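Local atomic coordinates of putative pyridoxal phosphate-dependent transferase (PDB entry 4DQ6), a protein that binds pyridoxal-5'-phosphate and is probably an enzyme of the class I and II aminotransferase family, its exact role left open. Residues A[29-32]-A[33-36]; A[71-74]-A[75-78]; A[263-266]-A[267-270]. All blocks are in the same frame, centred on the assembly; numbering follows the deposited sequence.

From the N terminus, the contacts come in series; each lies within one continuous run of eight residues, and none nests in or crosses another. Contact 1 closes the turn between helix 25-29 and strand 35-36, beside helix 339-350. Contact 2 closes no loop: it is a step along helix 70-84, which packs on helix 275-287 and strand 93-96. Contact 3 ends helix 255-267 and opens the loop that leads to helix 275-287, next to the second subunit and a bound pyridoxal-5'-phosphate. The centres of contacts 2 and 3 are about 23 Å apart, and both pack on strand 93-96, whereas the centre of contact 1 lies about 40 Å from that of contact 2, across the chain's centre.

Contact 1 (A[29-32]-A[33-36]); sequences YGTN and DLLP
Thr-31 OG1 accepts the backbone N-H of Asp-33 at 3.0 Å between OG1 and N, with a nearly straight N-H...O angle of 165°. A side-chain oxygen that takes the N-H two residues on defines an ST turn. The hydroxyl is placed for it by chi1 (175°), which sets OG1 opposite the backbone N and on the carbonyl side, where the chain runs on to Asp-33. Directly behind comes an inverse gamma turn centred on Asp-33: Leu-34 N donates to Asn-32 O at 3.0 Å, a weak bond bent to 146°. Two consecutive N-H groups are thus satisfied within the turn itself.

The Asn-32 amide is used from outside the turn. Its ND2 bonds to Ser-23 O, and its OD1 receives weak bonds from the N-H groups of Met-25 and Glu-26. Tyr-29 OH hydrogen-bonds to Leu-354 O, necessarily as the donor, while its ring meets Trp-38 edge to face.

Leu-34 supplies the apolar part. Its CD1 reaches back to the base of the Tyr-29 side chain, 3.6 Å from Tyr-29 CB, and its CG lies 4.0 Å from Thr-31 CG2; Val-347 of helix 339-350 adjoins all three side chains. With one N-H taken by the threonine hydroxyl and the next by a carbonyl, the turn meets these polar groups locally, consistent with a bend that can place the buried Leu-34 against Val-347.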
loop_
_atom_site.group_PDB
_atom_site.type_symbol
_atom_site.label_atom_id
_atom_site.label_comp_id
_atom_site.label_asym_id
_atom_site.label_seq_id
_atom_site.Cartn_x
_atom_site.Cartn_y
_atom_site.Cartn_z
ATOM N N TYR A 29 12.266 21.852 -7.800
ATOM C CA TYR A 29 13.362 22.661 -8.344
ATOM C C TYR A 29 12.867 23.860 -9.160
ATOM O O TYR A 29 13.677 24.694 -9.537
ATOM C CB TYR A 29 14.258 21.795 -9.219
ATOM C CG TYR A 29 14.914 20.676 -8.436
ATOM C CD1 TYR A 29 16.044 20.897 -7.674
ATOM C CD2 TYR A 29 14.392 19.410 -8.462
ATOM C CE1 TYR A 29 16.619 19.873 -6.955
ATOM C CE2 TYR A 29 14.956 18.370 -7.746
ATOM C CZ TYR A 29 16.078 18.610 -6.994
ATOM O OH TYR A 29 16.592 17.565 -6.250
ATOM N N GLY A 30 11.571 23.898 -9.469
ATOM C CA GLY A 30 11.010 25.007 -10.230
ATOM C C GLY A 30 10.893 24.727 -11.715
ATOM O O GLY A 30 10.259 25.515 -12.442
ATOM N N THR A 31 11.507 23.631 -12.167
ATOM C CA THR A 31 11.484 23.195 -13.558
ATOM C C THR A 31 11.746 21.706 -13.624
ATOM O O THR A 31 12.339 21.167 -12.707
ATOM C CB THR A 31 12.521 23.945 -14.425
ATOM O OG1 THR A 31 12.530 23.384 -15.746
ATOM C CG2 THR A 31 13.888 23.861 -13.841
ATOM N N ASN A 32 11.265 21.053 -14.684
ATOM C CA ASN A 32 11.506 19.653 -14.981
ATOM C C ASN A 32 12.613 19.450 -16.032
ATOM O O ASN A 32 13.000 18.324 -16.335
ATOM C CB ASN A 32 10.215 19.025 -15.506
ATOM C CG ASN A 32 9.758 17.788 -14.739
ATOM O OD1 ASN A 32 10.228 17.432 -13.621
ATOM N ND2 ASN A 32 8.748 17.137 -15.323
ATOM N N ASP A 33 13.113 20.538 -16.609
ATOM C CA ASP A 33 14.154 20.495 -17.610
ATOM C C ASP A 33 15.551 20.421 -16.981
ATOM O O ASP A 33 16.389 21.330 -17.155
ATOM C CB ASP A 33 14.054 21.730 -18.487
ATOM C CG ASP A 33 14.831 21.574 -19.739
ATOM O OD1 ASP A 33 14.908 20.407 -20.180
ATOM O OD2 ASP A 33 15.349 22.585 -20.274
ATOM N N LEU A 34 15.770 19.355 -16.215
ATOM C CA LEU A 34 17.006 19.091 -15.514
ATOM C C LEU A 34 17.439 17.634 -15.713
ATOM O O LEU A 34 16.625 16.784 -15.940
ATOM C CB LEU A 34 16.812 19.352 -14.021
ATOM C CG LEU A 34 16.323 20.743 -13.675
ATOM C CD1 LEU A 34 15.977 20.690 -12.195
ATOM C CD2 LEU A 34 17.375 21.783 -13.974
ATOM N N LEU A 35 18.739 17.370 -15.581
ATOM C CA LEU A 35 19.272 16.010 -15.574
ATOM C C LEU A 35 19.094 15.507 -14.124
ATOM O O LEU A 35 19.675 16.076 -13.225
ATOM C CB LEU A 35 20.760 15.996 -15.946
ATOM C CG LEU A 35 21.484 14.641 -16.143
ATOM C CD1 LEU A 35 22.680 14.771 -17.086
ATOM C CD2 LEU A 35 21.985 14.077 -14.834
ATOM N N PRO A 36 18.326 14.438 -13.925
ATOM C CA PRO A 36 17.994 14.050 -12.538
ATOM C C PRO A 36 19.022 13.116 -11.907
ATOM O O PRO A 36 19.301 12.032 -12.416
ATOM C CB PRO A 36 16.645 13.339 -12.717
ATOM C CG PRO A 36 16.768 12.732 -14.055
ATOM C CD PRO A 36 17.512 13.703 -14.907
#

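Contact 2 (A[71-74]-A[75-78]); sequences SYNE and SIVN
Tyr-72 O and the Ser-75 hydroxyl form the shortest hydrogen bond between 71-74 and 75-78, with OG donating to the carbonyl oxygen at 2.7 Å. The donor lies in the carbonyl plane on a lone pair, at a C=O...OG angle of 142°. Chi1 of Ser-75 (75°) holds OG between its own backbone N and carbonyl carbon, which directs it back along the helix to the preceding turn. The same Tyr-72 oxygen also takes weak bonds from the N-H groups of Ser-75 and Ile-76, the latter stretched to 3.4 Å between Ile-76 N and Tyr-72 O.

Backbone bonds from residue i+4 to i make up the rest of the polar set. The Ser-75 N-H is shared, going mainly to Ser-71 O and only weakly to Tyr-72 O. Val-77 N bonds to Asn-73 O at 2.9 Å and 173°, and Asn-78 N to Glu-74 O.

The apolar contact is between Ile-76 CD1 and Tyr-72 CE1, 3.9 Å apart, the methyl approaching the ring at a slant. A polar atom also lies beside that methyl: Asn-73 OD1, 3.7 Å from Ile-76 CD1 and in the ring plane at the edge of Tyr-72. Beyond the helix, Leu-93 of strand 93-96 meets Ile-76, and Tyr-72 OH bonds to Asn-273.

One strong and two weak donors thus share Tyr-72 O; the buried Ser-75 hydroxyl is satisfied locally, and the long Ile-76 bond is consistent with its competing for that oxygen.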
loop_
_atom_site.group_PDB
_atom_site.type_symbol
_atom_site.label_atom_id
_atom_site.label_comp_id
_atom_site.label_asym_id
_atom_site.label_seq_id
_atom_site.Cartn_x
_atom_site.Cartn_y
_atom_site.Cartn_z
ATOM N N SER A 71 6.684 -19.696 0.469
ATOM C CA SER A 71 7.914 -19.465 -0.332
ATOM C C SER A 71 8.394 -17.994 -0.338
ATOM O O SER A 71 9.593 -17.743 -0.475
ATOM C CB SER A 71 7.700 -19.910 -1.792
ATOM O OG SER A 71 6.658 -19.208 -2.439
ATOM N N TYR A 72 7.466 -17.053 -0.133
ATOM C CA TYR A 72 7.806 -15.643 -0.119
ATOM C C TYR A 72 8.700 -15.317 1.089
ATOM O O TYR A 72 9.838 -14.884 0.939
ATOM C CB TYR A 72 6.527 -14.819 -0.104
ATOM C CG TYR A 72 6.677 -13.356 0.026
ATOM C CD1 TYR A 72 6.809 -12.746 1.256
ATOM C CD2 TYR A 72 6.662 -12.543 -1.113
ATOM C CE1 TYR A 72 6.920 -11.361 1.371
ATOM C CE2 TYR A 72 6.725 -11.174 -1.053
ATOM C CZ TYR A 72 6.899 -10.568 0.181
ATOM O OH TYR A 72 6.989 -9.184 0.411
ATOM N N ASN A 73 8.223 -15.622 2.299
ATOM C CA ASN A 73 9.054 -15.346 3.503
ATOM C C ASN A 73 10.270 -16.298 3.554
ATOM O O ASN A 73 11.308 -15.906 4.034
ATOM C CB ASN A 73 8.250 -15.424 4.804
ATOM C CG ASN A 73 7.422 -14.171 5.034
ATOM O OD1 ASN A 73 7.668 -13.135 4.403
ATOM N ND2 ASN A 73 6.423 -14.253 5.941
ATOM N N GLU A 74 10.158 -17.521 3.018
ATOM C CA GLU A 74 11.327 -18.413 2.898
ATOM C C GLU A 74 12.449 -17.758 2.059
ATOM O O GLU A 74 13.609 -17.883 2.404
ATOM C CB GLU A 74 10.943 -19.774 2.298
ATOM C CG GLU A 74 10.147 -20.605 3.297
ATOM C CD GLU A 74 9.437 -21.868 2.782
ATOM O OE1 GLU A 74 9.313 -22.119 1.540
ATOM O OE2 GLU A 74 8.957 -22.630 3.688
ATOM N N SER A 75 12.098 -17.030 0.988
ATOM C CA SER A 75 13.111 -16.381 0.197
ATOM C C SER A 75 13.853 -15.314 0.988
ATOM O O SER A 75 15.063 -15.111 0.795
ATOM C CB SER A 75 12.524 -15.789 -1.113
ATOM O OG SER A 75 11.780 -14.605 -0.936
ATOM N N ILE A 76 13.092 -14.600 1.832
ATOM C CA ILE A 76 13.670 -13.581 2.687
ATOM C C ILE A 76 14.604 -14.210 3.744
ATOM O O ILE A 76 15.739 -13.773 3.930
ATOM C CB ILE A 76 12.587 -12.735 3.371
ATOM C CG1 ILE A 76 11.792 -11.968 2.297
ATOM C CG2 ILE A 76 13.190 -11.791 4.417
ATOM C CD1 ILE A 76 10.500 -11.313 2.803
ATOM N N VAL A 77 14.118 -15.207 4.438
ATOM C CA VAL A 77 14.923 -15.880 5.458
ATOM C C VAL A 77 16.220 -16.379 4.837
ATOM O O VAL A 77 17.288 -16.219 5.378
ATOM C CB VAL A 77 14.152 -17.065 6.105
ATOM C CG1 VAL A 77 15.077 -17.913 6.986
ATOM C CG2 VAL A 77 12.947 -16.530 6.885
ATOM N N ASN A 78 16.124 -16.996 3.660
ATOM C CA ASN A 78 17.311 -17.523 2.994
ATOM C C ASN A 78 18.276 -16.477 2.544
ATOM O O ASN A 78 19.470 -16.634 2.685
ATOM C CB ASN A 78 16.872 -18.413 1.825
ATOM C CG ASN A 78 16.168 -19.665 2.319
ATOM O OD1 ASN A 78 16.333 -20.069 3.511
ATOM N ND2 ASN A 78 15.365 -20.292 1.456
#

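Contact 3 (A[263-266]-A[267-270]); sequences DAFT and RIDI
Arg-267 N bonds to Asp-263 O at 2.9 Å, and Ile-268 N to Ala-264 O, so regular helical bonding persists to Ile-268. It then breaks at Asp-269, whose phi is positive (53°). Ile-270 N reaches five residues back to Phe-265 O, at 3.0 Å and in the carbonyl plane. Inside that bond, Asp-269 N donates to Thr-266 O at 3.0 Å, from well above the carbonyl plane rather than along a lone pair.

This nested pair with its left-handed residue is a Schellman motif, the C-terminal cap of helix 255-267. The turn lies at the subunit interface: Arg-267 O bonds to Ser-104 OG of the second subunit, and the nearest atoms of the Asp-269 side chain and a bound pyridoxal-5'-phosphate are about 3 Å apart.

A water donates to both Thr-266 O and Asp-269 OD1, at 2.8 Å from OD1, joining the last turn of the helix to the carboxylate. The Phe-265 side chain lies beside the start of the loop, its CB 3.4 Å from Ile-270 O, with CD1 4.0 Å from Ile-270 CB. The Arg-267 chain leaves extended and bends at chi3 (49°), bringing NH1 to 3.8 Å from Ala-264 CB, with Ala-264 O over one face of the guanidinium. From there NH1 forms a salt bridge with Glu-109 on helix 99-110, a helix that also meets Phe-265 through Leu-105.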
loop_
_atom_site.group_PDB
_atom_site.type_symbol
_atom_site.label_atom_id
_atom_site.label_comp_id
_atom_site.label_asym_id
_atom_site.label_seq_id
_atom_site.Cartn_x
_atom_site.Cartn_y
_atom_site.Cartn_z
ATOM N N ASP A 263 -1.159 -5.725 14.844
ATOM C CA ASP A 263 -2.438 -5.155 15.125
ATOM C C ASP A 263 -2.584 -3.726 14.551
ATOM O O ASP A 263 -3.683 -3.337 14.178
ATOM C CB ASP A 263 -2.603 -5.093 16.641
ATOM C CG ASP A 263 -2.904 -6.446 17.242
ATOM O OD1 ASP A 263 -3.121 -7.458 16.513
ATOM O OD2 ASP A 263 -2.919 -6.506 18.490
ATOM N N ALA A 264 -1.474 -2.966 14.478
ATOM C CA ALA A 264 -1.493 -1.643 13.801
ATOM C C ALA A 264 -1.785 -1.782 12.334
ATOM O O ALA A 264 -2.603 -1.037 11.774
ATOM C CB ALA A 264 -0.193 -0.889 14.028
ATOM N N PHE A 265 -1.162 -2.766 11.669
ATOM C CA PHE A 265 -1.507 -3.012 10.262
ATOM C C PHE A 265 -2.936 -3.462 10.095
ATOM O O PHE A 265 -3.553 -3.230 9.031
ATOM C CB PHE A 265 -0.500 -3.952 9.594
ATOM C CG PHE A 265 0.786 -3.241 9.151
ATOM C CD1 PHE A 265 0.730 -2.250 8.151
ATOM C CD2 PHE A 265 2.025 -3.586 9.645
ATOM C CE1 PHE A 265 1.886 -1.598 7.744
ATOM C CE2 PHE A 265 3.178 -2.953 9.217
ATOM C CZ PHE A 265 3.103 -1.968 8.238
ATOM N N THR A 266 -3.459 -4.236 11.046
ATOM C CA THR A 266 -4.848 -4.621 10.997
ATOM C C THR A 266 -5.765 -3.418 11.109
ATOM O O THR A 266 -6.736 -3.277 10.364
ATOM C CB THR A 266 -5.175 -5.646 12.112
ATOM O OG1 THR A 266 -4.479 -6.876 11.801
ATOM C CG2 THR A 266 -6.712 -5.918 12.191
ATOM N N ARG A 267 -5.393 -2.530 12.012
ATOM C CA ARG A 267 -6.133 -1.293 12.219
ATOM C C ARG A 267 -6.262 -0.457 10.947
ATOM O O ARG A 267 -7.370 0.034 10.675
ATOM C CB ARG A 267 -5.518 -0.498 13.386
ATOM C CG ARG A 267 -6.077 0.892 13.480
ATOM C CD ARG A 267 -5.499 1.691 14.635
ATOM N NE ARG A 267 -4.024 1.700 14.763
ATOM C CZ ARG A 267 -3.163 2.532 14.151
ATOM N NH1 ARG A 267 -1.845 2.479 14.421
ATOM N NH2 ARG A 267 -3.592 3.444 13.287
ATOM N N ILE A 268 -5.174 -0.355 10.171
ATOM C CA ILE A 268 -5.226 0.394 8.884
ATOM C C ILE A 268 -5.503 -0.522 7.697
ATOM O O ILE A 268 -5.512 -0.030 6.544
ATOM C CB ILE A 268 -3.984 1.288 8.662
ATOM C CG1 ILE A 268 -2.670 0.523 8.600
ATOM C CG2 ILE A 268 -3.856 2.343 9.772
ATOM C CD1 ILE A 268 -1.511 1.297 7.981
ATOM N N ASP A 269 -5.763 -1.813 7.933
ATOM C CA ASP A 269 -6.082 -2.783 6.871
ATOM C C ASP A 269 -5.062 -2.825 5.719
ATOM O O ASP A 269 -5.421 -2.828 4.534
ATOM C CB ASP A 269 -7.505 -2.617 6.329
ATOM C CG ASP A 269 -7.919 -3.815 5.475
ATOM O OD1 ASP A 269 -7.558 -4.972 5.873
ATOM O OD2 ASP A 269 -8.490 -3.608 4.346
ATOM N N ILE A 270 -3.773 -2.808 6.050
ATOM C CA ILE A 270 -2.714 -2.975 5.038
ATOM C C ILE A 270 -2.029 -4.290 5.392
ATOM O O ILE A 270 -1.188 -4.341 6.315
ATOM C CB ILE A 270 -1.776 -1.751 5.021
ATOM C CG1 ILE A 270 -2.545 -0.543 4.447
ATOM C CG2 ILE A 270 -0.483 -2.042 4.238
ATOM C CD1 ILE A 270 -1.694 0.683 4.200
HETATM O O HOH W 1 -7.639 -5.332 8.669
#